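Local coordinates for ATP:cob(I)alamin adenosyltransferase, putative (Burkholderia thailandensis, PDB 2ZHZ), which probably transfers the adenosyl group of ATP to cobalamin, yielding adenosylcobalamin and triphosphate, as a homotrimeric PduO-type adenosyltransferase, at residues B[103-117]-B[164-177]. Sequence-based numbering, arbitrary orientation.
Sequences LPPLEEFILPGGARG and RVLNRAAGGADVLW
Asn167 reads the 113-115 turn with both ends of its amide. Asn167 OD1 accepts from Ala115 N at 2.8 Å, nearly in line with its own C=O, and thereby takes up the N-H of the N-cap residue of helix 116-141. Asn167 ND2 uses both hydrogens: one reaches Gly113 O, lying in the amide plane at a longer 3.3 Å, the other Asp174 OD1, so the amide's rotation is fixed by three bonds. Asp174 OD2 in turn receives Arg164 NE on its syn side in a 3.0 Å salt bridge. A bend at chi3 (62°) turns the Arg164 guanidinium so that Arg164 NH2 donates to Pro104 O at 2.8 Å, close to the guanidinium plane, with Leu103 and Leu106 over opposite faces. This polar chain ties the loop after helix 86-101 and the start of helix 116-141 to the C-terminal end of helix 147-169, at one end of the helix bundle that forms the adenosyltransferase fold. Beyond that helix, closed by a Schellman motif at Gly171, the chain returns in a short, weakly bonded antiparallel pairing: Trp177 N donates to Phe109 O (174° at the hydrogen) and Leu111 N to Val175 O, flanking the non-hydrogen-bonded pair Ile110-Leu176. One water donates to Leu111 O and Gly113 O and accepts from Val175 N at 2.9 Å, satisfying three backbone groups where direct pairing stops. Apolar contacts flank this pairing, with Ile110 CG2 against Leu176 CD2 and Phe109 CD1 3.6 Å from Trp177 CE3, their rings inclined at 72°; both rings also meet Phe70 of a neighbouring subunit.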
ATOM      1  N   LEU B 103      -2.402 -15.629  23.899  1.00 20.72           N
ATOM      2  CA  LEU B 103      -3.703 -15.116  23.479  1.00 21.27           C
ATOM      3  C   LEU B 103      -4.789 -16.185  23.536  1.00 22.83           C
ATOM      4  O   LEU B 103      -4.529 -17.365  23.311  1.00 23.50           O
ATOM      5  CB  LEU B 103      -3.619 -14.587  22.039  1.00 20.02           C
ATOM      6  CG  LEU B 103      -2.775 -13.349  21.727  1.00 23.13           C
ATOM      7  CD1 LEU B 103      -2.549 -13.253  20.218  1.00 26.41           C
ATOM      8  CD2 LEU B 103      -3.476 -12.101  22.245  1.00 23.65           C
ATOM      9  N   PRO B 104      -6.028 -15.787  23.851  1.00 25.62           N
ATOM     10  CA  PRO B 104      -7.098 -16.785  23.899  1.00 27.35           C
ATOM     11  C   PRO B 104      -7.369 -17.279  22.481  1.00 29.88           C
ATOM     12  O   PRO B 104      -7.141 -16.551  21.513  1.00 29.70           O
ATOM     13  CB  PRO B 104      -8.274 -16.002  24.484  1.00 29.60           C
ATOM     14  CG  PRO B 104      -8.009 -14.599  24.037  1.00 26.80           C
ATOM     15  CD  PRO B 104      -6.520 -14.464  24.269  1.00 28.03           C
ATOM     16  N   PRO B 105      -7.854 -18.521  22.337  1.00 32.18           N
ATOM     17  CA  PRO B 105      -8.133 -19.057  21.002  1.00 34.13           C
ATOM     18  C   PRO B 105      -9.054 -18.169  20.170  1.00 38.12           C
ATOM     19  O   PRO B 105      -9.995 -17.563  20.687  1.00 36.78           O
ATOM     20  CB  PRO B 105      -8.743 -20.427  21.300  1.00 34.51           C
ATOM     21  CG  PRO B 105      -9.363 -20.243  22.661  1.00 34.20           C
ATOM     22  CD  PRO B 105      -8.298 -19.456  23.382  1.00 33.33           C
ATOM     23  N   LEU B 106      -8.767 -18.091  18.876  1.00 41.53           N
ATOM     24  CA  LEU B 106      -9.556 -17.278  17.962  1.00 45.99           C
ATOM     25  C   LEU B 106     -10.937 -17.902  17.794  1.00 47.77           C
ATOM     26  O   LEU B 106     -11.070 -18.997  17.250  1.00 48.44           O
ATOM     27  CB  LEU B 106      -8.847 -17.187  16.609  1.00 45.71           C
ATOM     28  CG  LEU B 106      -9.419 -16.206  15.586  1.00 46.83           C
ATOM     29  CD1 LEU B 106      -9.377 -14.791  16.149  1.00 44.98           C
ATOM     30  CD2 LEU B 106      -8.613 -16.301  14.301  1.00 46.71           C
ATOM     31  N   GLU B 107     -11.961 -17.198  18.267  1.00 49.85           N
ATOM     32  CA  GLU B 107     -13.336 -17.682  18.190  1.00 51.70           C
ATOM     33  C   GLU B 107     -14.035 -17.334  16.880  1.00 51.02           C
ATOM     34  O   GLU B 107     -14.071 -18.141  15.949  1.00 52.15           O
ATOM     35  CB  GLU B 107     -14.142 -17.127  19.368  1.00 54.32           C
ATOM     36  CG  GLU B 107     -14.009 -15.621  19.555  1.00 58.34           C
ATOM     37  CD  GLU B 107     -14.846 -15.099  20.708  1.00 60.98           C
ATOM     38  OE1 GLU B 107     -14.594 -15.510  21.861  1.00 61.62           O
ATOM     39  OE2 GLU B 107     -15.756 -14.279  20.458  1.00 62.47           O
ATOM     40  N   GLU B 108     -14.596 -16.130  16.817  1.00 49.51           N
ATOM     41  CA  GLU B 108     -15.305 -15.660  15.633  1.00 45.12           C
ATOM     42  C   GLU B 108     -14.309 -15.061  14.654  1.00 41.60           C
ATOM     43  O   GLU B 108     -13.152 -14.825  15.004  1.00 38.12           O
ATOM     44  CB  GLU B 108     -16.315 -14.572  16.015  1.00 48.19           C
ATOM     45  CG  GLU B 108     -16.827 -14.639  17.448  1.00 52.85           C
ATOM     46  CD  GLU B 108     -17.568 -15.925  17.752  1.00 55.59           C
ATOM     47  OE1 GLU B 108     -16.932 -17.001  17.735  1.00 55.96           O
ATOM     48  OE2 GLU B 108     -18.791 -15.857  18.008  1.00 57.71           O
ATOM     49  N   PHE B 109     -14.754 -14.823  13.424  1.00 36.03           N
ATOM     50  CA  PHE B 109     -13.888 -14.202  12.432  1.00 32.50           C
ATOM     51  C   PHE B 109     -13.738 -12.771  12.913  1.00 29.86           C
ATOM     52  O   PHE B 109     -14.674 -12.208  13.479  1.00 29.63           O
ATOM     53  CB  PHE B 109     -14.544 -14.171  11.051  1.00 34.26           C
ATOM     54  CG  PHE B 109     -14.653 -15.508  10.392  1.00 36.80           C
ATOM     55  CD1 PHE B 109     -15.884 -16.144  10.283  1.00 38.95           C
ATOM     56  CD2 PHE B 109     -13.531 -16.123   9.852  1.00 39.16           C
ATOM     57  CE1 PHE B 109     -15.997 -17.372   9.640  1.00 40.52           C
ATOM     58  CE2 PHE B 109     -13.631 -17.352   9.207  1.00 41.86           C
ATOM     59  CZ  PHE B 109     -14.867 -17.979   9.100  1.00 41.72           C
ATOM     60  N   ILE B 110     -12.574 -12.177  12.703  1.00 28.55           N
ATOM     61  CA  ILE B 110     -12.395 -10.801  13.129  1.00 27.89           C
ATOM     62  C   ILE B 110     -12.181  -9.892  11.930  1.00 24.17           C
ATOM     63  O   ILE B 110     -11.767 -10.336  10.858  1.00 22.84           O
ATOM     64  CB  ILE B 110     -11.208 -10.648  14.103  1.00 31.50           C
ATOM     65  CG1 ILE B 110      -9.892 -10.940  13.391  1.00 31.67           C
ATOM     66  CG2 ILE B 110     -11.384 -11.588  15.286  1.00 31.29           C
ATOM     67  CD1 ILE B 110      -8.682 -10.731  14.274  1.00 38.41           C
ATOM     68  N   LEU B 111     -12.490  -8.618  12.122  1.00 22.46           N
ATOM     69  CA  LEU B 111     -12.330  -7.617  11.078  1.00 21.19           C
ATOM     70  C   LEU B 111     -11.039  -6.860  11.363  1.00 19.66           C
ATOM     71  O   LEU B 111     -10.648  -6.699  12.521  1.00 20.73           O
ATOM     72  CB  LEU B 111     -13.518  -6.650  11.092  1.00 18.99           C
ATOM     73  CG  LEU B 111     -14.893  -7.279  10.865  1.00 20.62           C
ATOM     74  CD1 LEU B 111     -15.980  -6.217  10.976  1.00 20.16           C
ATOM     75  CD2 LEU B 111     -14.924  -7.941   9.498  1.00 22.17           C
ATOM     76  N   PRO B 112     -10.355  -6.386  10.311  1.00 18.21           N
ATOM     77  CA  PRO B 112      -9.108  -5.648  10.532  1.00 16.11           C
ATOM     78  C   PRO B 112      -9.357  -4.273  11.152  1.00 16.96           C
ATOM     79  O   PRO B 112     -10.062  -3.442  10.585  1.00 16.55           O
ATOM     80  CB  PRO B 112      -8.499  -5.572   9.133  1.00 14.36           C
ATOM     81  CG  PRO B 112      -9.719  -5.539   8.236  1.00 15.43           C
ATOM     82  CD  PRO B 112     -10.633  -6.561   8.872  1.00 18.13           C
ATOM     83  N   GLY B 113      -8.781  -4.041  12.327  1.00 17.24           N
ATOM     84  CA  GLY B 113      -8.969  -2.763  12.990  1.00 17.80           C
ATOM     85  C   GLY B 113      -8.817  -2.851  14.494  1.00 19.41           C
ATOM     86  O   GLY B 113      -8.329  -3.852  15.016  1.00 19.73           O
ATOM     87  N   GLY B 114      -9.247  -1.803  15.190  1.00 20.03           N
ATOM     88  CA  GLY B 114      -9.138  -1.765  16.641  1.00 20.87           C
ATOM     89  C   GLY B 114      -8.281  -0.583  17.040  1.00 21.39           C
ATOM     90  O   GLY B 114      -8.498   0.526  16.559  1.00 22.38           O
ATOM     91  N   ALA B 115      -7.306  -0.803  17.918  1.00 22.18           N
ATOM     92  CA  ALA B 115      -6.419   0.278  18.323  1.00 22.55           C
ATOM     93  C   ALA B 115      -5.643   0.676  17.069  1.00 21.32           C
ATOM     94  O   ALA B 115      -5.454  -0.149  16.175  1.00 20.29           O
ATOM     95  CB  ALA B 115      -5.463  -0.202  19.414  1.00 25.38           C
ATOM     96  N   ARG B 116      -5.199   1.927  16.992  1.00 20.47           N
ATOM     97  CA  ARG B 116      -4.463   2.385  15.815  1.00 20.87           C
ATOM     98  C   ARG B 116      -3.298   1.468  15.452  1.00 21.20           C
ATOM     99  O   ARG B 116      -3.055   1.200  14.277  1.00 19.81           O
ATOM    100  CB  ARG B 116      -3.949   3.811  16.022  1.00 24.45           C
ATOM    101  CG  ARG B 116      -3.245   4.401  14.803  1.00 23.01           C
ATOM    102  CD  ARG B 116      -3.052   5.899  14.986  1.00 29.12           C
ATOM    103  NE  ARG B 116      -4.342   6.581  15.093  1.00 32.45           N
ATOM    104  CZ  ARG B 116      -4.556   7.685  15.804  1.00 34.48           C
ATOM    105  NH1 ARG B 116      -3.564   8.243  16.484  1.00 35.10           N
ATOM    106  NH2 ARG B 116      -5.767   8.230  15.837  1.00 30.78           N
ATOM    107  N   GLY B 117      -2.574   0.990  16.460  1.00 20.53           N
ATOM    108  CA  GLY B 117      -1.451   0.107  16.197  1.00 19.67           C
ATOM    109  C   GLY B 117      -1.885  -1.217  15.589  1.00 18.58           C
ATOM    110  O   GLY B 117      -1.261  -1.717  14.648  1.00 18.20           O
ATOM    111  N   ARG B 164      -3.603  -8.689  17.200  1.00 18.31           N
ATOM    112  CA  ARG B 164      -4.399  -9.094  18.360  1.00 20.22           C
ATOM    113  C   ARG B 164      -3.656  -8.711  19.637  1.00 20.30           C
ATOM    114  O   ARG B 164      -4.259  -8.240  20.601  1.00 21.62           O
ATOM    115  CB  ARG B 164      -4.656 -10.605  18.350  1.00 19.37           C
ATOM    116  CG  ARG B 164      -5.492 -11.108  17.177  1.00 21.36           C
ATOM    117  CD  ARG B 164      -5.834 -12.581  17.350  1.00 21.98           C
ATOM    118  NE  ARG B 164      -6.647 -12.797  18.549  1.00 20.81           N
ATOM    119  CZ  ARG B 164      -6.719 -13.945  19.220  1.00 23.62           C
ATOM    120  NH1 ARG B 164      -6.027 -15.002  18.820  1.00 20.42           N
ATOM    121  NH2 ARG B 164      -7.479 -14.030  20.303  1.00 23.68           N
ATOM    122  N   VAL B 165      -2.342  -8.919  19.636  1.00 22.60           N
ATOM    123  CA  VAL B 165      -1.510  -8.573  20.783  1.00 21.15           C
ATOM    124  C   VAL B 165      -1.620  -7.082  21.069  1.00 22.42           C
ATOM    125  O   VAL B 165      -1.722  -6.670  22.228  1.00 21.26           O
ATOM    126  CB  VAL B 165      -0.024  -8.914  20.523  1.00 21.01           C
ATOM    127  CG1 VAL B 165       0.853  -8.308  21.612  1.00 21.72           C
ATOM    128  CG2 VAL B 165       0.159 -10.420  20.473  1.00 20.73           C
ATOM    129  N   LEU B 166      -1.606  -6.273  20.012  1.00 20.42           N
ATOM    130  CA  LEU B 166      -1.695  -4.824  20.159  1.00 19.78           C
ATOM    131  C   LEU B 166      -3.054  -4.330  20.646  1.00 21.60           C
ATOM    132  O   LEU B 166      -3.132  -3.318  21.346  1.00 22.04           O
ATOM    133  CB  LEU B 166      -1.315  -4.130  18.843  1.00 19.14           C
ATOM    134  CG  LEU B 166       0.180  -4.242  18.506  1.00 17.89           C
ATOM    135  CD1 LEU B 166       0.479  -3.575  17.163  1.00 17.97           C
ATOM    136  CD2 LEU B 166       0.998  -3.587  19.613  1.00 17.63           C
ATOM    137  N   ASN B 167      -4.127  -5.018  20.273  1.00 19.35           N
ATOM    138  CA  ASN B 167      -5.442  -4.605  20.745  1.00 21.86           C
ATOM    139  C   ASN B 167      -5.520  -4.850  22.253  1.00 25.34           C
ATOM    140  O   ASN B 167      -6.076  -4.040  22.997  1.00 26.54           O
ATOM    141  CB  ASN B 167      -6.558  -5.369  20.021  1.00 20.72           C
ATOM    142  CG  ASN B 167      -7.023  -4.657  18.757  1.00 20.24           C
ATOM    143  OD1 ASN B 167      -7.126  -3.430  18.733  1.00 19.52           O
ATOM    144  ND2 ASN B 167      -7.326  -5.424  17.712  1.00 17.47           N
ATOM    145  N   ARG B 168      -4.944  -5.963  22.697  1.00 26.82           N
ATOM    146  CA  ARG B 168      -4.931  -6.315  24.118  1.00 31.02           C
ATOM    147  C   ARG B 168      -4.108  -5.288  24.890  1.00 32.34           C
ATOM    148  O   ARG B 168      -4.522  -4.793  25.941  1.00 32.49           O
ATOM    149  CB  ARG B 168      -4.302  -7.696  24.315  1.00 35.19           C
ATOM    150  CG  ARG B 168      -4.855  -8.779  23.409  1.00 42.16           C
ATOM    151  CD  ARG B 168      -6.137  -9.383  23.944  1.00 47.72           C
ATOM    152  NE  ARG B 168      -5.903 -10.168  25.152  1.00 53.41           N
ATOM    153  CZ  ARG B 168      -6.804 -10.972  25.708  1.00 55.34           C
ATOM    154  NH1 ARG B 168      -8.008 -11.101  25.161  1.00 56.53           N
ATOM    155  NH2 ARG B 168      -6.503 -11.650  26.808  1.00 55.33           N
ATOM    156  N   ALA B 169      -2.933  -4.976  24.352  1.00 31.80           N
ATOM    157  CA  ALA B 169      -2.019  -4.023  24.969  1.00 32.69           C
ATOM    158  C   ALA B 169      -2.657  -2.656  25.163  1.00 35.30           C
ATOM    159  O   ALA B 169      -2.346  -1.950  26.123  1.00 35.83           O
ATOM    160  CB  ALA B 169      -0.760  -3.893  24.121  1.00 32.87           C
ATOM    161  N   ALA B 170      -3.549  -2.284  24.250  1.00 35.66           N
ATOM    162  CA  ALA B 170      -4.225  -0.992  24.326  1.00 36.08           C
ATOM    163  C   ALA B 170      -5.413  -1.055  25.279  1.00 37.28           C
ATOM    164  O   ALA B 170      -6.084  -0.051  25.516  1.00 36.39           O
ATOM    165  CB  ALA B 170      -4.686  -0.560  22.941  1.00 37.68           C
ATOM    166  N   GLY B 171      -5.665  -2.242  25.822  1.00 37.13           N
ATOM    167  CA  GLY B 171      -6.768  -2.417  26.749  1.00 38.03           C
ATOM    168  C   GLY B 171      -8.080  -2.677  26.040  1.00 39.74           C
ATOM    169  O   GLY B 171      -9.154  -2.559  26.634  1.00 39.56           O
ATOM    170  N   GLY B 172      -7.995  -3.036  24.763  1.00 37.06           N
ATOM    171  CA  GLY B 172      -9.194  -3.303  23.997  1.00 37.28           C
ATOM    172  C   GLY B 172      -9.297  -4.753  23.574  1.00 36.88           C
ATOM    173  O   GLY B 172      -8.735  -5.644  24.214  1.00 38.30           O
ATOM    174  N   ALA B 173     -10.018  -4.990  22.486  1.00 36.10           N
ATOM    175  CA  ALA B 173     -10.199  -6.338  21.970  1.00 35.43           C
ATOM    176  C   ALA B 173     -10.280  -6.293  20.450  1.00 33.14           C
ATOM    177  O   ALA B 173     -10.259  -5.219  19.850  1.00 32.69           O
ATOM    178  CB  ALA B 173     -11.469  -6.952  22.549  1.00 35.08           C
ATOM    179  N   ASP B 174     -10.371  -7.463  19.830  1.00 33.29           N
ATOM    180  CA  ASP B 174     -10.459  -7.539  18.379  1.00 31.13           C
ATOM    181  C   ASP B 174     -11.875  -7.224  17.910  1.00 31.03           C
ATOM    182  O   ASP B 174     -12.853  -7.500  18.612  1.00 30.73           O
ATOM    183  CB  ASP B 174     -10.054  -8.932  17.895  1.00 32.81           C
ATOM    184  CG  ASP B 174      -8.638  -9.297  18.294  1.00 32.83           C
ATOM    185  OD1 ASP B 174      -7.719  -8.508  17.995  1.00 29.66           O
ATOM    186  OD2 ASP B 174      -8.447 -10.369  18.903  1.00 34.63           O
ATOM    187  N   VAL B 175     -11.972  -6.632  16.725  1.00 27.02           N
ATOM    188  CA  VAL B 175     -13.260  -6.290  16.136  1.00 25.10           C
ATOM    189  C   VAL B 175     -13.803  -7.562  15.500  1.00 26.08           C
ATOM    190  O   VAL B 175     -13.160  -8.147  14.630  1.00 24.41           O
ATOM    191  CB  VAL B 175     -13.100  -5.206  15.052  1.00 22.73           C
ATOM    192  CG1 VAL B 175     -14.463  -4.787  14.528  1.00 21.58           C
ATOM    193  CG2 VAL B 175     -12.354  -4.012  15.623  1.00 24.25           C
ATOM    194  N   LEU B 176     -14.985  -7.990  15.935  1.00 26.46           N
ATOM    195  CA  LEU B 176     -15.574  -9.218  15.418  1.00 29.93           C
ATOM    196  C   LEU B 176     -16.555  -9.027  14.264  1.00 29.91           C
ATOM    197  O   LEU B 176     -17.276  -8.033  14.197  1.00 28.25           O
ATOM    198  CB  LEU B 176     -16.270  -9.970  16.555  1.00 33.26           C
ATOM    199  CG  LEU B 176     -15.421 -10.238  17.800  1.00 35.64           C
ATOM    200  CD1 LEU B 176     -16.271 -10.922  18.856  1.00 38.89           C
ATOM    201  CD2 LEU B 176     -14.219 -11.101  17.437  1.00 39.01           C
ATOM    202  N   TRP B 177     -16.568  -9.998  13.357  1.00 30.46           N
ATOM    203  CA  TRP B 177     -17.466  -9.972  12.211  1.00 31.32           C
ATOM    204  C   TRP B 177     -18.839 -10.435  12.690  1.00 32.80           C
ATOM    205  O   TRP B 177     -18.940 -11.229  13.622  1.00 30.63           O
ATOM    206  CB  TRP B 177     -16.948 -10.910  11.121  1.00 33.92           C
ATOM    207  CG  TRP B 177     -17.875 -11.055   9.959  1.00 37.85           C
ATOM    208  CD1 TRP B 177     -18.301 -10.066   9.119  1.00 37.13           C
ATOM    209  CD2 TRP B 177     -18.494 -12.263   9.505  1.00 40.94           C
ATOM    210  NE1 TRP B 177     -19.146 -10.585   8.167  1.00 38.35           N
ATOM    211  CE2 TRP B 177     -19.282 -11.932   8.381  1.00 41.89           C
ATOM    212  CE3 TRP B 177     -18.460 -13.596   9.940  1.00 44.70           C
ATOM    213  CZ2 TRP B 177     -20.032 -12.886   7.683  1.00 43.95           C
ATOM    214  CZ3 TRP B 177     -19.208 -14.547   9.245  1.00 46.48           C
ATOM    215  CH2 TRP B 177     -19.982 -14.185   8.129  1.00 46.05           C
TER
HETATM  216  O   HOH W   1      -9.665  -6.377  14.996  1.00 22.44           O